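Local coordinates for protein nicotinate-nucleotide--dimethylbenzimidazole phosphoribosyltransferase (Thermus thermophilus HB8, PDB 1WX1) that probably transfers the phosphoribosyl group of nicotinate mononucleotide to 5,6-dimethylbenzimidazole, giving alpha-ribazole 5'-phosphate and nicotinate, a step in making cobalamin, at residues His56-Pro67 against Met163-Ala171; Gln68-Leu79 against Val98-Pro108. All blocks are in the same frame, centred on the assembly; numbering follows the deposited sequence.

Interaction 1: residues His56-Pro67 against Met163-Ala171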
loop_
_atom_site.group_PDB
_atom_site.type_symbol
_atom_site.label_atom_id
_atom_site.label_comp_id
_atom_site.label_asym_id
_atom_site.label_seq_id
_atom_site.Cartn_x
_atom_site.Cartn_y
_atom_site.Cartn_z
ATOM N N HIS A 56 21.356 -22.828 -4.359
ATOM C CA HIS A 56 22.640 -22.187 -4.621
ATOM C C HIS A 56 23.823 -22.881 -3.949
ATOM O O HIS A 56 23.792 -23.149 -2.748
ATOM C CB HIS A 56 22.567 -20.738 -4.133
ATOM C CG HIS A 56 21.487 -19.937 -4.786
ATOM N ND1 HIS A 56 21.736 -19.024 -5.789
ATOM C CD2 HIS A 56 20.143 -19.933 -4.607
ATOM C CE1 HIS A 56 20.599 -18.496 -6.200
ATOM N NE2 HIS A 56 19.615 -19.033 -5.495
ATOM N N GLY A 57 24.868 -23.157 -4.725
ATOM C CA GLY A 57 26.043 -23.800 -4.167
ATOM C C GLY A 57 26.779 -22.890 -3.198
ATOM O O GLY A 57 27.536 -23.361 -2.350
ATOM N N VAL A 58 26.547 -21.584 -3.308
ATOM C CA VAL A 58 27.220 -20.622 -2.437
ATOM C C VAL A 58 26.836 -20.766 -0.960
ATOM O O VAL A 58 27.461 -20.158 -0.092
ATOM C CB VAL A 58 26.980 -19.158 -2.923
ATOM C CG1 VAL A 58 25.586 -18.693 -2.556
ATOM C CG2 VAL A 58 28.051 -18.229 -2.345
ATOM N N VAL A 59 25.823 -21.578 -0.663
ATOM C CA VAL A 59 25.436 -21.776 0.729
ATOM C C VAL A 59 26.603 -22.398 1.486
ATOM O O VAL A 59 26.668 -22.326 2.709
ATOM C CB VAL A 59 24.213 -22.713 0.881
ATOM C CG1 VAL A 59 22.972 -22.055 0.284
ATOM C CG2 VAL A 59 24.498 -24.052 0.214
ATOM N N ALA A 60 27.526 -23.008 0.750
ATOM C CA ALA A 60 28.685 -23.642 1.366
ATOM C C ALA A 60 29.621 -22.605 1.990
ATOM O O ALA A 60 30.505 -22.953 2.776
ATOM C CB ALA A 60 29.434 -24.478 0.334
ATOM N N GLU A 61 29.424 -21.337 1.638
ATOM C CA GLU A 61 30.246 -20.251 2.168
ATOM C C GLU A 61 29.687 -19.692 3.478
ATOM O O GLU A 61 30.195 -18.697 4.005
ATOM C CB GLU A 61 30.347 -19.114 1.146
ATOM C CG GLU A 61 31.024 -19.485 -0.169
ATOM C CD GLU A 61 32.451 -19.973 0.018
ATOM O OE1 GLU A 61 33.182 -19.367 0.824
ATOM O OE2 GLU A 61 32.845 -20.951 -0.649
ATOM N N GLY A 62 28.636 -20.323 3.991
ATOM C CA GLY A 62 28.037 -19.880 5.239
ATOM C C GLY A 62 27.421 -18.496 5.142
ATOM O O GLY A 62 27.626 -17.653 6.019
ATOM N N VAL A 63 26.655 -18.263 4.082
ATOM C CA VAL A 63 26.027 -16.965 3.871
ATOM C C VAL A 63 24.565 -16.923 4.302
ATOM O O VAL A 63 23.903 -15.897 4.151
ATOM C CB VAL A 63 26.119 -16.545 2.389
ATOM C CG1 VAL A 63 27.576 -16.465 1.970
ATOM C CG2 VAL A 63 25.364 -17.543 1.510
ATOM N N SER A 64 24.065 -18.033 4.837
ATOM C CA SER A 64 22.683 -18.110 5.290
ATOM C C SER A 64 22.538 -18.933 6.567
ATOM O O SER A 64 23.222 -19.943 6.748
ATOM C CB SER A 64 21.805 -18.726 4.198
ATOM O OG SER A 64 20.468 -18.859 4.645
ATOM N N ALA A 65 21.632 -18.504 7.442
ATOM C CA ALA A 65 21.378 -19.202 8.700
ATOM C C ALA A 65 20.475 -20.410 8.473
ATOM O O ALA A 65 20.393 -21.305 9.316
ATOM C CB ALA A 65 20.728 -18.253 9.703
ATOM N N TYR A 66 19.800 -20.435 7.330
ATOM C CA TYR A 66 18.896 -21.530 7.002
ATOM C C TYR A 66 19.555 -22.598 6.138
ATOM O O TYR A 66 20.333 -22.288 5.241
ATOM C CB TYR A 66 17.672 -20.984 6.266
ATOM C CG TYR A 66 16.787 -20.111 7.118
ATOM C CD1 TYR A 66 15.922 -20.671 8.058
ATOM C CD2 TYR A 66 16.824 -18.723 6.997
ATOM C CE1 TYR A 66 15.110 -19.869 8.858
ATOM C CE2 TYR A 66 16.017 -17.910 7.792
ATOM C CZ TYR A 66 15.165 -18.490 8.720
ATOM O OH TYR A 66 14.365 -17.694 9.507
ATOM N N PRO A 67 19.249 -23.878 6.405
ATOM C CA PRO A 67 19.818 -24.985 5.632
ATOM C C PRO A 67 19.212 -24.996 4.228
ATOM O O PRO A 67 18.064 -24.597 4.038
ATOM C CB PRO A 67 19.429 -26.211 6.450
ATOM C CG PRO A 67 18.112 -25.802 7.048
ATOM C CD PRO A 67 18.395 -24.385 7.494
ATOM N N MET A 163 12.597 -17.830 -4.563
ATOM C CA MET A 163 12.720 -18.729 -3.426
ATOM C C MET A 163 14.008 -19.497 -3.653
ATOM O O MET A 163 14.124 -20.274 -4.601
ATOM C CB MET A 163 11.538 -19.691 -3.316
ATOM C CG MET A 163 11.595 -20.594 -2.065
ATOM S SD MET A 163 11.653 -19.699 -0.465
ATOM C CE MET A 163 13.154 -20.384 0.290
ATOM N N GLY A 164 14.985 -19.251 -2.792
ATOM C CA GLY A 164 16.258 -19.931 -2.918
ATOM C C GLY A 164 17.188 -19.522 -1.797
ATOM O O GLY A 164 17.615 -18.374 -1.734
ATOM N N ILE A 165 17.492 -20.457 -0.904
ATOM C CA ILE A 165 18.389 -20.170 0.210
ATOM C C ILE A 165 19.740 -19.751 -0.358
ATOM O O ILE A 165 20.305 -20.439 -1.204
ATOM C CB ILE A 165 18.564 -21.412 1.120
ATOM C CG1 ILE A 165 17.222 -21.780 1.764
ATOM C CG2 ILE A 165 19.609 -21.135 2.192
ATOM C CD1 ILE A 165 16.580 -20.648 2.545
ATOM N N GLY A 166 20.232 -18.605 0.100
ATOM C CA GLY A 166 21.504 -18.091 -0.373
ATOM C C GLY A 166 21.390 -17.233 -1.621
ATOM O O GLY A 166 22.402 -16.764 -2.142
ATOM N N ASN A 167 20.175 -16.986 -2.101
ATOM C CA ASN A 167 20.063 -16.203 -3.324
ATOM C C ASN A 167 20.336 -14.701 -3.198
ATOM O O ASN A 167 20.493 -14.020 -4.208
ATOM C CB ASN A 167 18.716 -16.475 -4.017
ATOM C CG ASN A 167 17.549 -15.775 -3.363
ATOM O OD1 ASN A 167 17.679 -15.133 -2.325
ATOM N ND2 ASN A 167 16.382 -15.900 -3.984
ATOM N N THR A 168 20.423 -14.176 -1.978
ATOM C CA THR A 168 20.719 -12.753 -1.842
ATOM C C THR A 168 22.199 -12.533 -2.171
ATOM O O THR A 168 22.602 -11.443 -2.561
ATOM C CB THR A 168 20.403 -12.220 -0.422
ATOM O OG1 THR A 168 21.278 -12.826 0.530
ATOM C CG2 THR A 168 18.962 -12.537 -0.051
ATOM N N THR A 169 23.009 -13.577 -2.026
ATOM C CA THR A 169 24.419 -13.459 -2.354
ATOM C C THR A 169 24.546 -13.494 -3.873
ATOM O O THR A 169 25.269 -12.688 -4.459
ATOM C CB THR A 169 25.250 -14.598 -1.718
ATOM O OG1 THR A 169 25.193 -14.478 -0.294
ATOM C CG2 THR A 169 26.707 -14.510 -2.153
ATOM N N ALA A 170 23.832 -14.418 -4.511
ATOM C CA ALA A 170 23.854 -14.520 -5.968
ATOM C C ALA A 170 23.268 -13.234 -6.563
ATOM O O ALA A 170 23.742 -12.748 -7.588
ATOM C CB ALA A 170 23.036 -15.731 -6.435
ATOM N N ALA A 171 22.237 -12.694 -5.916
ATOM C CA ALA A 171 21.608 -11.463 -6.392
ATOM C C ALA A 171 22.588 -10.293 -6.275
ATOM O O ALA A 171 22.633 -9.425 -7.147
ATOM C CB ALA A 171 20.345 -11.173 -5.592
HETATM O O HOH W 1 20.347 -23.227 -1.746
HETATM O O HOH W 2 22.973 -15.111 0.995
#
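His56, in the loop after strand 47-54, lays one face of its imidazole over the start of helix 167-179: Asn167 CA sits 3.6 Å above the ring plane, offset toward the rim, with Gly166 C beside it. CB of Ala170 comes up to His56 ND1 at 3.6 Å. Chi1 of -59° swings the ring back beside its own backbone N, and it stands 75° from the Asn167 amide plane. Next along, Ile165 pushes its CG2 branch against the loop, 3.5 Å from Ser64 OG, while its CD1 reaches Tyr66 CB. Val59 CG1 meets that same CG2 at about a right angle. Val63 closes over Thr169, its CB 3.5 Å from Thr169 OG1.

Gly166, the N-cap, is the third residue of a type II beta turn from Gly164 to Asn167. Waters carry polar links: one accepts from His56 N and donates to Ile165 O, each at 2.8 Å; another joins the Thr168 and Thr169 hydroxyls, with a weak bond to Val63 O. The Asn167 side chain lies about 9 Å from that of Glu304, the predicted proton acceptor. Asp162 holds the Asn167 amide, and Glu229 OE2 bonds both Asn167 ND2 and His56 NE2, so one carboxylate oxygen ties histidine to helix start and fixes the ring's rotation.

Interaction 2: residues Gln68-Leu79 against Val98-Pro108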
loop_
_atom_site.group_PDB
_atom_site.type_symbol
_atom_site.label_atom_id
_atom_site.label_comp_id
_atom_site.label_asym_id
_atom_site.label_seq_id
_atom_site.Cartn_x
_atom_site.Cartn_y
_atom_site.Cartn_z
ATOM N N GLN A 68 19.988 -25.465 3.257
ATOM C CA GLN A 68 19.568 -25.514 1.866
ATOM C C GLN A 68 18.215 -26.184 1.629
ATOM O O GLN A 68 17.466 -25.773 0.736
ATOM C CB GLN A 68 20.643 -26.232 1.042
ATOM C CG GLN A 68 20.390 -26.210 -0.446
ATOM C CD GLN A 68 21.640 -26.528 -1.238
ATOM O OE1 GLN A 68 22.121 -27.659 -1.234
ATOM N NE2 GLN A 68 22.179 -25.523 -1.917
ATOM N N GLU A 69 17.909 -27.201 2.430
ATOM C CA GLU A 69 16.667 -27.954 2.305
ATOM C C GLU A 69 15.418 -27.088 2.376
ATOM O O GLU A 69 14.369 -27.485 1.890
ATOM C CB GLU A 69 16.571 -29.016 3.419
ATOM C CG GLU A 69 16.600 -28.443 4.816
ATOM C CD GLU A 69 16.730 -29.479 5.911
ATOM O OE1 GLU A 69 15.910 -30.432 5.952
ATOM O OE2 GLU A 69 17.653 -29.334 6.734
ATOM N N VAL A 70 15.529 -25.915 2.990
ATOM C CA VAL A 70 14.390 -25.011 3.131
ATOM C C VAL A 70 13.788 -24.560 1.797
ATOM O O VAL A 70 12.586 -24.317 1.707
ATOM C CB VAL A 70 14.774 -23.774 3.978
ATOM C CG1 VAL A 70 13.632 -22.760 3.980
ATOM C CG2 VAL A 70 15.076 -24.211 5.416
ATOM N N THR A 71 14.610 -24.466 0.756
ATOM C CA THR A 71 14.096 -24.059 -0.554
ATOM C C THR A 71 13.016 -25.040 -1.010
ATOM O O THR A 71 11.899 -24.644 -1.342
ATOM C CB THR A 71 15.211 -24.028 -1.619
ATOM O OG1 THR A 71 16.257 -23.149 -1.189
ATOM C CG2 THR A 71 14.663 -23.536 -2.952
ATOM N N ARG A 72 13.354 -26.324 -1.024
ATOM C CA ARG A 72 12.402 -27.344 -1.435
ATOM C C ARG A 72 11.187 -27.400 -0.508
ATOM O O ARG A 72 10.050 -27.537 -0.965
ATOM C CB ARG A 72 13.078 -28.716 -1.473
ATOM C CG ARG A 72 12.120 -29.842 -1.808
ATOM C CD ARG A 72 12.831 -31.171 -2.022
ATOM N NE ARG A 72 11.851 -32.222 -2.262
ATOM C CZ ARG A 72 11.097 -32.771 -1.315
ATOM N NH1 ARG A 72 11.219 -32.380 -0.053
ATOM N NH2 ARG A 72 10.195 -33.686 -1.635
ATOM N N GLN A 73 11.429 -27.303 0.792
ATOM C CA GLN A 73 10.342 -27.344 1.760
ATOM C C GLN A 73 9.407 -26.155 1.563
ATOM O O GLN A 73 8.195 -26.287 1.689
ATOM C CB GLN A 73 10.906 -27.344 3.178
ATOM C CG GLN A 73 11.861 -28.498 3.450
ATOM C CD GLN A 73 12.519 -28.387 4.802
ATOM O OE1 GLN A 73 12.747 -27.286 5.302
ATOM N NE2 GLN A 73 12.845 -29.530 5.398
ATOM N N MET A 74 9.966 -24.994 1.236
ATOM C CA MET A 74 9.134 -23.818 1.021
ATOM C C MET A 74 8.332 -23.951 -0.264
ATOM O O MET A 74 7.208 -23.464 -0.340
ATOM C CB MET A 74 9.985 -22.544 1.009
ATOM C CG MET A 74 10.344 -22.060 2.407
ATOM S SD MET A 74 8.867 -21.696 3.407
ATOM C CE MET A 74 8.133 -20.353 2.444
ATOM N N VAL A 75 8.898 -24.610 -1.274
ATOM C CA VAL A 75 8.159 -24.815 -2.513
ATOM C C VAL A 75 6.926 -25.650 -2.181
ATOM O O VAL A 75 5.823 -25.357 -2.638
ATOM C CB VAL A 75 8.996 -25.552 -3.580
ATOM C CG1 VAL A 75 8.083 -26.059 -4.701
ATOM C CG2 VAL A 75 10.032 -24.595 -4.164
ATOM N N LEU A 76 7.117 -26.692 -1.378
ATOM C CA LEU A 76 5.998 -27.536 -0.983
ATOM C C LEU A 76 4.990 -26.688 -0.203
ATOM O O LEU A 76 3.785 -26.854 -0.354
ATOM C CB LEU A 76 6.492 -28.704 -0.126
ATOM C CG LEU A 76 7.317 -29.742 -0.894
ATOM C CD1 LEU A 76 7.868 -30.780 0.078
ATOM C CD2 LEU A 76 6.452 -30.410 -1.953
ATOM N N ASN A 77 5.498 -25.774 0.621
ATOM C CA ASN A 77 4.643 -24.888 1.413
ATOM C C ASN A 77 3.799 -24.051 0.444
ATOM O O ASN A 77 2.602 -23.862 0.668
ATOM C CB ASN A 77 5.513 -23.975 2.296
ATOM C CG ASN A 77 4.733 -23.326 3.444
ATOM O OD1 ASN A 77 5.227 -22.392 4.092
ATOM N ND2 ASN A 77 3.532 -23.824 3.710
ATOM N N PHE A 78 4.426 -23.558 -0.629
ATOM C CA PHE A 78 3.723 -22.763 -1.646
ATOM C C PHE A 78 2.583 -23.580 -2.242
ATOM O O PHE A 78 1.469 -23.085 -2.401
ATOM C CB PHE A 78 4.650 -22.375 -2.813
ATOM C CG PHE A 78 5.774 -21.441 -2.445
ATOM C CD1 PHE A 78 6.952 -21.434 -3.195
ATOM C CD2 PHE A 78 5.672 -20.590 -1.348
ATOM C CE1 PHE A 78 8.009 -20.587 -2.863
ATOM C CE2 PHE A 78 6.724 -19.737 -1.009
ATOM C CZ PHE A 78 7.897 -19.745 -1.763
ATOM N N LEU A 79 2.872 -24.832 -2.588
ATOM C CA LEU A 79 1.868 -25.701 -3.193
ATOM C C LEU A 79 0.747 -26.074 -2.228
ATOM O O LEU A 79 -0.338 -26.467 -2.650
ATOM C CB LEU A 79 2.529 -26.972 -3.743
ATOM C CG LEU A 79 3.631 -26.744 -4.787
ATOM C CD1 LEU A 79 4.162 -28.094 -5.269
ATOM C CD2 LEU A 79 3.084 -25.935 -5.962
ATOM N N VAL A 98 4.289 -21.618 -9.421
ATOM C CA VAL A 98 5.628 -21.920 -8.929
ATOM C C VAL A 98 6.422 -22.568 -10.058
ATOM O O VAL A 98 5.904 -23.404 -10.793
ATOM C CB VAL A 98 5.585 -22.887 -7.721
ATOM C CG1 VAL A 98 6.998 -23.134 -7.199
ATOM C CG2 VAL A 98 4.722 -22.293 -6.611
ATOM N N LEU A 99 7.679 -22.165 -10.196
ATOM C CA LEU A 99 8.542 -22.701 -11.235
ATOM C C LEU A 99 9.822 -23.247 -10.617
ATOM O O LEU A 99 10.564 -22.515 -9.962
ATOM C CB LEU A 99 8.892 -21.603 -12.245
ATOM C CG LEU A 99 10.031 -21.885 -13.232
ATOM C CD1 LEU A 99 9.609 -22.971 -14.211
ATOM C CD2 LEU A 99 10.389 -20.603 -13.992
ATOM N N ASP A 100 10.065 -24.536 -10.804
ATOM C CA ASP A 100 11.286 -25.150 -10.294
ATOM C C ASP A 100 12.291 -25.188 -11.438
ATOM O O ASP A 100 12.097 -25.918 -12.407
ATOM C CB ASP A 100 11.034 -26.585 -9.810
ATOM C CG ASP A 100 12.337 -27.343 -9.511
ATOM O OD1 ASP A 100 12.304 -28.590 -9.443
ATOM O OD2 ASP A 100 13.394 -26.694 -9.342
ATOM N N VAL A 101 13.342 -24.381 -11.345
ATOM C CA VAL A 101 14.378 -24.398 -12.371
ATOM C C VAL A 101 15.677 -24.949 -11.796
ATOM O O VAL A 101 16.659 -25.090 -12.519
ATOM C CB VAL A 101 14.674 -22.990 -12.969
ATOM C CG1 VAL A 101 13.604 -22.622 -13.984
ATOM C CG2 VAL A 101 14.774 -21.945 -11.861
ATOM N N GLY A 102 15.691 -25.272 -10.503
ATOM C CA GLY A 102 16.922 -25.792 -9.926
ATOM C C GLY A 102 16.939 -26.146 -8.448
ATOM O O GLY A 102 17.966 -25.996 -7.779
ATOM N N VAL A 103 15.815 -26.616 -7.928
ATOM C CA VAL A 103 15.744 -26.995 -6.527
ATOM C C VAL A 103 16.373 -28.378 -6.339
ATOM O O VAL A 103 16.247 -29.243 -7.203
ATOM C CB VAL A 103 14.272 -27.052 -6.047
ATOM C CG1 VAL A 103 14.206 -27.652 -4.656
ATOM C CG2 VAL A 103 13.663 -25.634 -6.044
ATOM N N VAL A 104 17.070 -28.584 -5.225
ATOM C CA VAL A 104 17.654 -29.900 -4.955
ATOM C C VAL A 104 16.522 -30.806 -4.467
ATOM O O VAL A 104 15.757 -30.423 -3.582
ATOM C CB VAL A 104 18.748 -29.830 -3.859
ATOM C CG1 VAL A 104 19.145 -31.230 -3.419
ATOM C CG2 VAL A 104 19.969 -29.094 -4.386
ATOM N N GLY A 105 16.400 -31.995 -5.048
ATOM C CA GLY A 105 15.352 -32.908 -4.617
ATOM C C GLY A 105 14.167 -32.950 -5.562
ATOM O O GLY A 105 13.989 -32.055 -6.385
ATOM N N GLU A 106 13.337 -33.980 -5.435
ATOM C CA GLU A 106 12.179 -34.127 -6.312
ATOM C C GLU A 106 10.916 -33.462 -5.786
ATOM O O GLU A 106 10.724 -33.315 -4.576
ATOM C CB GLU A 106 11.892 -35.610 -6.562
ATOM C CG GLU A 106 13.090 -36.402 -7.033
ATOM C CD GLU A 106 12.721 -37.817 -7.424
ATOM O OE1 GLU A 106 11.829 -38.401 -6.767
ATOM O OE2 GLU A 106 13.329 -38.345 -8.382
ATOM N N LEU A 107 10.049 -33.066 -6.713
ATOM C CA LEU A 107 8.786 -32.428 -6.369
ATOM C C LEU A 107 7.656 -33.189 -7.055
ATOM O O LEU A 107 7.854 -33.776 -8.113
ATOM C CB LEU A 107 8.781 -30.968 -6.836
ATOM C CG LEU A 107 9.693 -29.979 -6.098
ATOM C CD1 LEU A 107 9.765 -28.665 -6.867
ATOM C CD2 LEU A 107 9.160 -29.735 -4.694
ATOM N N PRO A 108 6.455 -33.189 -6.457
ATOM C CA PRO A 108 5.318 -33.896 -7.057
ATOM C C PRO A 108 4.671 -33.080 -8.172
ATOM O O PRO A 108 4.754 -31.854 -8.170
ATOM C CB PRO A 108 4.374 -34.080 -5.877
ATOM C CG PRO A 108 4.578 -32.786 -5.112
ATOM C CD PRO A 108 6.091 -32.618 -5.144
#
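This is a helix-on-sheet contact within a beta-alpha-beta crossover: helix 70-79 lies, with helix 84-91, in the connection between the adjacent parallel strands 47-54 and 94-100, and packs over the second strand and the loop that leaves it. The short segments 70-79 and 98-100 run nearly antiparallel, at 150°, with 9.9 Å between axes. Val98 takes the far end of the helix, CG1 against Val75 and CG2 wedged between Phe78 CB, 3.8 Å away, and Leu79 CD2. The Phe78 side chain is about 4 Å from that of Glu304, the predicted proton acceptor. Leu107 comes back from the loop onto the same Val75 CG1 that Val98 touches, its CD1 3.8 Å from Val75 CG1. Its CD2 also meets Leu76 CD2, which reaches on to the Pro108 ring. Nearer the helix start, Val103 presses CG1 onto Arg72 CB at 3.5 Å and lays CG2 on Thr71 CG2.

The corner after the strand is pinned by Asp100, whose OD2 takes the N-H of Val103 at 2.8 Å in an Asx motif, while its OD1 makes a salt bridge with Lys117. Thr71 OG1 has its strongest partner in Asp55. Elsewhere on the helix, Gln73 and Asn77 bond to Ser333 and Thr17 of the second subunit. Arg72, stretched out with CG anti to N (chi1 176°), runs past Leu107 to the loop, where NE, at 2.8 Å, and NH2, at 3.0 Å, both donate to Glu106 O, which lies within 7° of the guanidinium plane.

Overall arrangement
From the N terminus, strand 47-54 leads into loop 56-67, the first half of interaction 1, and the chain runs on into 68-79, the first half of interaction 2. It returns along strand 94-100 into 101-108, closing the shorter loop; only much later, at the end of strand 157-163, does 163-171 close the longer one. Interaction 2 is therefore nested inside interaction 1. Their centres lie 15 Å apart, and they touch: Thr71 OG1 probably bonds Ile165 N, 3.0 Å away, and Met163 SD packs on Met74 CB. Together they tie the C-terminal ends of neighbouring strands to helices 70-79 and 167-179, near the predicted proton acceptor Glu304.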